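Local atomic coordinates of polyphosphate kinase (Porphyromonas gingivalis, PDB entry 2O8R), a protein that probably catalyses the reversible transfer of the terminal phosphate of ATP onto a growing chain of inorganic polyphosphate, with magnesium as cofactor. Residues A[484-496]-A[504-516]. The protein carries 3 engineered substitutions. Residues are numbered along the deposited sequence; the frame is centred on the assembly and turned at random.
With SO4 (sulfate ion), chain E.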
ATOM      1  N   THR A 484       6.652  37.010  16.055  1.00 59.50           N
ATOM      2  CA  THR A 484       5.561  37.701  15.375  1.00 50.71           C
ATOM      3  C   THR A 484       5.922  38.131  13.939  1.00 53.85           C
ATOM      4  O   THR A 484       5.049  38.226  13.090  1.00 59.95           O
ATOM      5  CB  THR A 484       4.960  38.884  16.215  1.00 56.26           C
ATOM      6  OG1 THR A 484       5.772  40.047  16.065  1.00 84.28           O
ATOM      7  CG2 THR A 484       4.818  38.534  17.727  1.00 32.53           C
ATOM      8  N   ASP A 485       7.202  38.359  13.658  1.00 55.04           N
ATOM      9  CA  ASP A 485       7.624  38.687  12.297  1.00 54.27           C
ATOM     10  C   ASP A 485       7.595  37.485  11.361  1.00 72.70           C
ATOM     11  O   ASP A 485       7.136  37.594  10.217  1.00 63.80           O
ATOM     12  CB  ASP A 485       9.011  39.306  12.296  1.00 61.81           C
ATOM     13  CG  ASP A 485       9.008  40.725  12.813  1.00 85.35           C
ATOM     14  OD1 ASP A 485       7.964  41.159  13.351  1.00 83.86           O
ATOM     15  OD2 ASP A 485      10.049  41.405  12.681  1.00 97.66           O
ATOM     16  N   ILE A 486       8.090  36.349  11.850  1.00 73.65           N
ATOM     17  CA  ILE A 486       8.053  35.109  11.090  1.00 57.67           C
ATOM     18  C   ILE A 486       6.611  34.675  10.909  1.00 57.12           C
ATOM     19  O   ILE A 486       6.196  34.332   9.798  1.00 59.98           O
ATOM     20  CB  ILE A 486       8.811  33.955  11.782  1.00 56.42           C
ATOM     21  CG1 ILE A 486      10.169  34.408  12.321  1.00 58.52           C
ATOM     22  CG2 ILE A 486       8.990  32.784  10.814  1.00 47.30           C
ATOM     23  CD1 ILE A 486      11.270  34.383  11.311  1.00 50.78           C
ATOM     24  N   VAL A 487       5.844  34.695  11.996  1.00 51.21           N
ATOM     25  CA  VAL A 487       4.491  34.135  11.962  1.00 53.68           C
ATOM     26  C   VAL A 487       3.658  34.937  10.981  1.00 59.42           C
ATOM     27  O   VAL A 487       2.744  34.404  10.345  1.00 53.28           O
ATOM     28  CB  VAL A 487       3.830  34.074  13.359  1.00 49.92           C
ATOM     29  CG1 VAL A 487       2.296  34.103  13.261  1.00 35.44           C
ATOM     30  CG2 VAL A 487       4.309  32.837  14.129  1.00 46.92           C
ATOM     31  N   HIS A 488       4.029  36.202  10.821  1.00 46.55           N
ATOM     32  CA  HIS A 488       3.306  37.088   9.936  1.00 54.74           C
ATOM     33  C   HIS A 488       3.729  36.823   8.498  1.00 58.13           C
ATOM     34  O   HIS A 488       2.919  36.881   7.567  1.00 53.47           O
ATOM     35  CB  HIS A 488       3.558  38.554  10.310  1.00 49.75           C
ATOM     36  CG  HIS A 488       2.788  39.517   9.467  1.00 75.67           C
ATOM     37  ND1 HIS A 488       3.281  40.033   8.287  1.00 87.23           N
ATOM     38  CD2 HIS A 488       1.540  40.020   9.607  1.00 49.21           C
ATOM     39  CE1 HIS A 488       2.371  40.819   7.741  1.00 80.67           C
ATOM     40  NE2 HIS A 488       1.304  40.823   8.519  1.00 70.69           N
ATOM     41  N   ASP A 489       5.014  36.540   8.331  1.00 71.53           N
ATOM     42  CA  ASP A 489       5.592  36.301   7.019  1.00 60.32           C
ATOM     43  C   ASP A 489       5.032  35.030   6.418  1.00 61.71           C
ATOM     44  O   ASP A 489       4.666  35.006   5.239  1.00 59.12           O
ATOM     45  CB  ASP A 489       7.106  36.211   7.135  1.00 60.36           C
ATOM     46  CG  ASP A 489       7.768  37.573   7.156  1.00 61.82           C
ATOM     47  OD1 ASP A 489       7.062  38.566   6.886  1.00 63.18           O
ATOM     48  OD2 ASP A 489       8.994  37.653   7.421  1.00 59.16           O
ATOM     49  N   VAL A 490       4.959  33.990   7.248  1.00 53.83           N
ATOM     50  CA  VAL A 490       4.368  32.721   6.863  1.00 54.42           C
ATOM     51  C   VAL A 490       2.878  32.936   6.579  1.00 74.17           C
ATOM     52  O   VAL A 490       2.347  32.443   5.567  1.00 75.80           O
ATOM     53  CB  VAL A 490       4.576  31.654   7.958  1.00 50.16           C
ATOM     54  CG1 VAL A 490       3.769  30.403   7.662  1.00 50.07           C
ATOM     55  CG2 VAL A 490       6.050  31.299   8.086  1.00 44.99           C
ATOM     56  N   TYR A 491       2.225  33.692   7.463  1.00 59.36           N
ATOM     57  CA  TYR A 491       0.841  34.095   7.265  1.00 54.31           C
ATOM     58  C   TYR A 491       0.633  34.682   5.874  1.00 61.79           C
ATOM     59  O   TYR A 491      -0.242  34.249   5.116  1.00 68.08           O
ATOM     60  CB  TYR A 491       0.439  35.131   8.309  1.00 56.44           C
ATOM     61  CG  TYR A 491      -0.837  35.853   7.956  1.00 71.20           C
ATOM     62  CD1 TYR A 491      -2.068  35.264   8.196  1.00 62.32           C
ATOM     63  CD2 TYR A 491      -0.814  37.120   7.379  1.00 70.89           C
ATOM     64  CE1 TYR A 491      -3.241  35.901   7.867  1.00 67.33           C
ATOM     65  CE2 TYR A 491      -1.984  37.765   7.049  1.00 77.29           C
ATOM     66  CZ  TYR A 491      -3.196  37.147   7.299  1.00 70.03           C
ATOM     67  OH  TYR A 491      -4.380  37.772   6.974  1.00 82.60           O
ATOM     68  N   ARG A 492       1.457  35.673   5.560  1.00 57.50           N
ATOM     69  CA  ARG A 492       1.409  36.369   4.293  1.00 59.64           C
ATOM     70  C   ARG A 492       1.734  35.447   3.135  1.00 47.02           C
ATOM     71  O   ARG A 492       1.095  35.529   2.085  1.00 61.18           O
ATOM     72  CB  ARG A 492       2.375  37.556   4.305  1.00 50.04           C
ATOM     73  CG  ARG A 492       2.383  38.337   3.025  1.00 68.44           C
ATOM     74  CD  ARG A 492       3.383  39.472   3.059  1.00 96.61           C
ATOM     75  NE  ARG A 492       2.778  40.733   3.475  1.00 89.97           N
ATOM     76  CZ  ARG A 492       3.192  41.455   4.506  1.00 94.71           C
ATOM     77  NH1 ARG A 492       4.228  41.055   5.232  1.00 95.93           N
ATOM     78  NH2 ARG A 492       2.571  42.583   4.808  1.00 96.34           N
ATOM     79  N   LEU A 493       2.719  34.570   3.327  1.00 58.18           N
ATOM     80  CA  LEU A 493       3.093  33.599   2.293  1.00 50.11           C
ATOM     81  C   LEU A 493       1.894  32.752   1.865  1.00 60.09           C
ATOM     82  O   LEU A 493       1.628  32.608   0.667  1.00 63.92           O
ATOM     83  CB  LEU A 493       4.232  32.699   2.756  1.00 39.52           C
ATOM     84  CG  LEU A 493       4.667  31.565   1.816  1.00 53.08           C
ATOM     85  CD1 LEU A 493       5.060  32.074   0.431  1.00 44.22           C
ATOM     86  CD2 LEU A 493       5.798  30.730   2.449  1.00 32.03           C
ATOM     87  N   PHE A 494       1.158  32.213   2.836  1.00 40.00           N
ATOM     88  CA  PHE A 494       0.061  31.328   2.491  1.00 51.50           C
ATOM     89  C   PHE A 494      -1.082  32.053   1.797  1.00 57.83           C
ATOM     90  O   PHE A 494      -1.774  31.473   0.967  1.00 66.85           O
ATOM     91  CB  PHE A 494      -0.453  30.585   3.703  1.00 34.73           C
ATOM     92  CG  PHE A 494       0.356  29.374   4.071  1.00 39.79           C
ATOM     93  CD1 PHE A 494       0.293  28.227   3.305  1.00 39.26           C
ATOM     94  CD2 PHE A 494       1.157  29.372   5.207  1.00 37.45           C
ATOM     95  CE1 PHE A 494       1.014  27.094   3.651  1.00 29.17           C
ATOM     96  CE2 PHE A 494       1.893  28.240   5.561  1.00 40.19           C
ATOM     97  CZ  PHE A 494       1.823  27.101   4.784  1.00 28.69           C
ATOM     98  N   ARG A 495      -1.276  33.321   2.126  1.00 59.58           N
ATOM     99  CA  ARG A 495      -2.310  34.098   1.464  1.00 58.19           C
ATOM    100  C   ARG A 495      -1.932  34.322   0.017  1.00 57.96           C
ATOM    101  O   ARG A 495      -2.773  34.202  -0.873  1.00 60.28           O
ATOM    102  CB  ARG A 495      -2.531  35.430   2.169  1.00 58.57           C
ATOM    103  CG  ARG A 495      -3.505  35.335   3.306  1.00 63.17           C
ATOM    104  CD  ARG A 495      -3.685  36.654   4.021  1.00 64.89           C
ATOM    105  NE  ARG A 495      -3.959  37.760   3.114  1.00 72.56           N
ATOM    106  CZ  ARG A 495      -5.154  38.061   2.622  1.00 75.64           C
ATOM    107  NH1 ARG A 495      -6.219  37.335   2.941  1.00 57.80           N
ATOM    108  NH2 ARG A 495      -5.282  39.093   1.801  1.00 75.98           N
ATOM    109  N   ILE A 496      -0.662  34.645  -0.205  1.00 55.18           N
ATOM    110  CA  ILE A 496      -0.130  34.749  -1.554  1.00 56.16           C
ATOM    111  C   ILE A 496      -0.303  33.425  -2.324  1.00 53.73           C
ATOM    112  O   ILE A 496      -0.784  33.428  -3.449  1.00 55.86           O
ATOM    113  CB  ILE A 496       1.340  35.230  -1.554  1.00 57.38           C
ATOM    114  CG1 ILE A 496       1.422  36.674  -1.044  1.00 65.84           C
ATOM    115  CG2 ILE A 496       1.950  35.127  -2.953  1.00 39.74           C
ATOM    116  CD1 ILE A 496       2.829  37.259  -1.006  1.00 51.93           C
ATOM    117  N   ALA A 504       4.004  42.072  -1.540  1.00 73.30           N
ATOM    118  CA  ALA A 504       5.070  41.071  -1.678  1.00 72.59           C
ATOM    119  C   ALA A 504       6.311  41.404  -0.832  1.00 66.56           C
ATOM    120  O   ALA A 504       7.393  41.648  -1.367  1.00 68.58           O
ATOM    121  CB  ALA A 504       5.440  40.903  -3.140  1.00 66.73           C
ATOM    122  N   ARG A 505       6.144  41.397   0.490  1.00 61.15           N
ATOM    123  CA  ARG A 505       7.131  41.948   1.415  1.00 75.93           C
ATOM    124  C   ARG A 505       7.200  41.130   2.692  1.00 71.03           C
ATOM    125  O   ARG A 505       6.186  40.946   3.367  1.00 68.40           O
ATOM    126  CB  ARG A 505       6.755  43.387   1.801  1.00 86.87           C
ATOM    127  CG  ARG A 505       6.922  44.435   0.710  1.00 95.09           C
ATOM    128  CD  ARG A 505       6.808  45.840   1.281  1.00 88.75           C
ATOM    129  NE  ARG A 505       5.447  46.180   1.677  1.00 90.51           N
ATOM    130  CZ  ARG A 505       4.610  46.904   0.940  1.00101.68           C
ATOM    131  NH1 ARG A 505       4.992  47.370  -0.244  1.00109.76           N
ATOM    132  NH2 ARG A 505       3.389  47.168   1.390  1.00 93.97           N
ATOM    133  N   PHE A 506       8.396  40.675   3.047  1.00 59.18           N
ATOM    134  CA  PHE A 506       8.564  39.873   4.254  1.00 63.76           C
ATOM    135  C   PHE A 506       9.581  40.498   5.219  1.00 63.33           C
ATOM    136  O   PHE A 506      10.552  41.112   4.783  1.00 75.98           O
ATOM    137  CB  PHE A 506       8.926  38.424   3.876  1.00 53.33           C
ATOM    138  CG  PHE A 506       7.980  37.812   2.877  1.00 60.39           C
ATOM    139  CD1 PHE A 506       6.847  37.132   3.301  1.00 73.39           C
ATOM    140  CD2 PHE A 506       8.201  37.947   1.510  1.00 58.62           C
ATOM    141  CE1 PHE A 506       5.962  36.586   2.384  1.00 67.06           C
ATOM    142  CE2 PHE A 506       7.318  37.399   0.582  1.00 50.05           C
ATOM    143  CZ  PHE A 506       6.201  36.722   1.020  1.00 51.00           C
ATOM    144  N   SER A 507       9.344  40.349   6.524  1.00 68.04           N
ATOM    145  CA  SER A 507      10.206  40.946   7.561  1.00 69.09           C
ATOM    146  C   SER A 507      11.532  40.223   7.744  1.00 66.12           C
ATOM    147  O   SER A 507      12.581  40.852   7.832  1.00 77.72           O
ATOM    148  CB  SER A 507       9.501  40.999   8.921  1.00 54.44           C
ATOM    149  OG  SER A 507       8.224  41.592   8.827  1.00 83.74           O
ATOM    150  N   ARG A 508      11.474  38.902   7.848  1.00 66.65           N
ATOM    151  CA  ARG A 508      12.662  38.116   8.157  1.00 63.79           C
ATOM    152  C   ARG A 508      12.773  36.939   7.213  1.00 66.16           C
ATOM    153  O   ARG A 508      13.867  36.458   6.944  1.00 71.27           O
ATOM    154  CB  ARG A 508      12.604  37.586   9.584  1.00 48.33           C
ATOM    155  CG  ARG A 508      12.282  38.622  10.647  1.00 64.95           C
ATOM    156  CD  ARG A 508      13.494  39.420  11.017  1.00 79.57           C
ATOM    157  NE  ARG A 508      13.383  39.972  12.360  1.00 83.15           N
ATOM    158  CZ  ARG A 508      14.422  40.392  13.075  1.00 75.54           C
ATOM    159  NH1 ARG A 508      15.649  40.315  12.575  1.00 61.93           N
ATOM    160  NH2 ARG A 508      14.232  40.882  14.293  1.00 79.82           N
ATOM    161  N   LEU A 509      11.627  36.490   6.711  1.00 59.99           N
ATOM    162  CA  LEU A 509      11.555  35.307   5.860  1.00 62.11           C
ATOM    163  C   LEU A 509      12.148  35.548   4.477  1.00 57.71           C
ATOM    164  O   LEU A 509      12.078  36.651   3.952  1.00 76.45           O
ATOM    165  CB  LEU A 509      10.099  34.882   5.722  1.00 46.64           C
ATOM    166  CG  LEU A 509       9.795  33.493   5.184  1.00 62.96           C
ATOM    167  CD1 LEU A 509      10.468  32.472   6.082  1.00 42.95           C
ATOM    168  CD2 LEU A 509       8.275  33.273   5.066  1.00 47.12           C
ATOM    169  N   LEU A 510      12.730  34.513   3.889  1.00 51.80           N
ATOM    170  CA  LEU A 510      13.204  34.599   2.513  1.00 61.57           C
ATOM    171  C   LEU A 510      12.432  33.667   1.607  1.00 61.97           C
ATOM    172  O   LEU A 510      12.493  32.451   1.780  1.00 68.57           O
ATOM    173  CB  LEU A 510      14.669  34.214   2.432  1.00 68.02           C
ATOM    174  CG  LEU A 510      15.636  35.017   3.275  1.00 39.92           C
ATOM    175  CD1 LEU A 510      17.041  34.609   2.880  1.00 43.99           C
ATOM    176  CD2 LEU A 510      15.405  36.490   3.029  1.00 42.39           C
ATOM    177  N   VAL A 511      11.722  34.235   0.639  1.00 53.02           N
ATOM    178  CA  VAL A 511      10.964  33.446  -0.333  1.00 56.22           C
ATOM    179  C   VAL A 511      11.531  33.580  -1.750  1.00 49.62           C
ATOM    180  O   VAL A 511      11.912  34.662  -2.182  1.00 58.98           O
ATOM    181  CB  VAL A 511       9.475  33.813  -0.317  1.00 58.37           C
ATOM    182  CG1 VAL A 511       8.670  32.821  -1.140  1.00 63.51           C
ATOM    183  CG2 VAL A 511       8.952  33.839   1.123  1.00 72.46           C
ATOM    184  N   ALA A 512      11.604  32.462  -2.457  1.00 57.55           N
ATOM    185  CA  ALA A 512      12.157  32.432  -3.800  1.00 60.57           C
ATOM    186  C   ALA A 512      11.224  33.157  -4.760  1.00 62.84           C
ATOM    187  O   ALA A 512      10.007  33.126  -4.589  1.00 48.35           O
ATOM    188  CB  ALA A 512      12.380  30.988  -4.244  1.00 67.83           C
ATOM    189  N   ARG A 513      11.801  33.813  -5.766  1.00 70.10           N
ATOM    190  CA  ARG A 513      11.043  34.634  -6.721  1.00 77.15           C
ATOM    191  C   ARG A 513      10.489  35.891  -6.040  1.00 69.17           C
ATOM    192  O   ARG A 513       9.625  36.577  -6.576  1.00 71.61           O
ATOM    193  CB  ARG A 513       9.916  33.830  -7.397  1.00 75.64           C
ATOM    194  CG  ARG A 513      10.351  32.493  -7.991  1.00 80.63           C
ATOM    195  CD  ARG A 513       9.167  31.697  -8.522  1.00 95.08           C
ATOM    196  NE  ARG A 513       8.820  32.093  -9.888  1.00124.48           N
ATOM    197  CZ  ARG A 513       7.816  32.908 -10.213  1.00130.72           C
ATOM    198  NH1 ARG A 513       7.030  33.424  -9.273  1.00133.10           N
ATOM    199  NH2 ARG A 513       7.593  33.207 -11.487  1.00122.13           N
ATOM    200  N   TYR A 514      11.000  36.179  -4.849  1.00 65.90           N
ATOM    201  CA  TYR A 514      10.667  37.397  -4.134  1.00 60.41           C
ATOM    202  C   TYR A 514      11.932  38.072  -3.615  1.00 63.68           C
ATOM    203  O   TYR A 514      12.574  38.813  -4.351  1.00 81.86           O
ATOM    204  CB  TYR A 514       9.681  37.116  -3.007  1.00 57.44           C
ATOM    205  CG  TYR A 514       8.298  36.793  -3.503  1.00 60.77           C
ATOM    206  CD1 TYR A 514       7.426  37.807  -3.899  1.00 61.35           C
ATOM    207  CD2 TYR A 514       7.859  35.474  -3.588  1.00 64.72           C
ATOM    208  CE1 TYR A 514       6.149  37.517  -4.377  1.00 48.84           C
ATOM    209  CE2 TYR A 514       6.582  35.168  -4.047  1.00 49.13           C
ATOM    210  CZ  TYR A 514       5.732  36.194  -4.438  1.00 47.44           C
ATOM    211  OH  TYR A 514       4.465  35.900  -4.881  1.00 66.58           O
ATOM    212  N   ASN A 515      12.309  37.803  -2.370  1.00 51.44           N
ATOM    213  CA  ASN A 515      13.477  38.463  -1.790  1.00 56.56           C
ATOM    214  C   ASN A 515      14.731  37.606  -1.681  1.00 56.11           C
ATOM    215  O   ASN A 515      15.784  38.109  -1.294  1.00 69.16           O
ATOM    216  CB  ASN A 515      13.136  39.024  -0.410  1.00 56.66           C
ATOM    217  CG  ASN A 515      12.555  37.978   0.511  1.00 46.64           C
ATOM    218  OD1 ASN A 515      12.413  36.818   0.137  1.00 74.45           O
ATOM    219  ND2 ASN A 515      12.214  38.383   1.719  1.00 53.03           N
HETATM  220  N   MSE A 516      14.627  36.325  -2.020  1.00 62.04           N
HETATM  221  CA  MSE A 516      15.709  35.385  -1.717  1.00 68.65           C
HETATM  222  C   MSE A 516      17.005  35.555  -2.516  1.00 65.97           C
HETATM  223  O   MSE A 516      18.102  35.423  -1.963  1.00 70.01           O
HETATM  224  CB  MSE A 516      15.233  33.947  -1.803  1.00 57.59           C
HETATM  225  CG  MSE A 516      16.232  32.983  -1.173  1.00 79.86           C
HETATM  226 SE   MSE A 516      15.738  31.110  -1.348  1.00 89.21          SE
HETATM  227  CE  MSE A 516      16.033  30.859  -3.261  1.00 76.66           C
TER
HETATM  228  S   SO4 E 706       4.929  45.746   5.178  1.00123.97           S
HETATM  229  O1  SO4 E 706       4.021  45.627   6.320  1.00101.65           O
HETATM  230  O2  SO4 E 706       5.610  44.474   4.918  1.00119.24           O
HETATM  231  O3  SO4 E 706       4.150  46.130   4.002  1.00117.14           O
HETATM  232  O4  SO4 E 706       5.932  46.768   5.470  1.00127.16           O
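The ring of F506 stands with its edge against the helix 484-496, where the backbone O of D489 and N of L493 lie near its plane, while V511 CG2 of its own segment sits over the centre of one face. I496 CD1 approaches F506 CZ obliquely, at 4.0 Å, and R492 CD approaches CE1 obliquely too. The carboxylate of D489, its plane 79° from that of the ring, is the polar counterpart. It serves three successive backbone amides. S507 N binds D489 OD1 on its syn lone pair at 2.9 Å. R508 N meets D489 OD2 at 2.8 Å, almost along the C-O bond and nearly straight. L509 N reaches the same OD2 of D489 from the anti side at 3.0 Å. CG of D489 is anti to the carbonyl carbon (chi1 -82°), which carries the carboxylate to the loop, while L509 packs its CB against D489 CB. Beyond L509, L493 CD1 touches V511 CG1 on strand 510-511, the edge strand that pairs with 629-632. Farther along the helix toward its start, D485 OD2 and R508 NE form only a long salt bridge of 3.6 Å. R505 grips sulfate O3 through NE (2.7 Å) and NH2; R492 NE is salt-bridged to E502, while its NH2 faces the sulfate without a hydrogen bond. The sulfate is probably from the crystallisation liquor. The contact thus illustrates how one buried acid can organise a loop: D489, on helix 484-496, holds the chain that leads into strand 510-511, in a protein with two phospholipase D-like C-terminal domains. Three converging N-H dipoles would be expected to stabilise its negative charge, so that the carboxylate is probably ionised despite its burial.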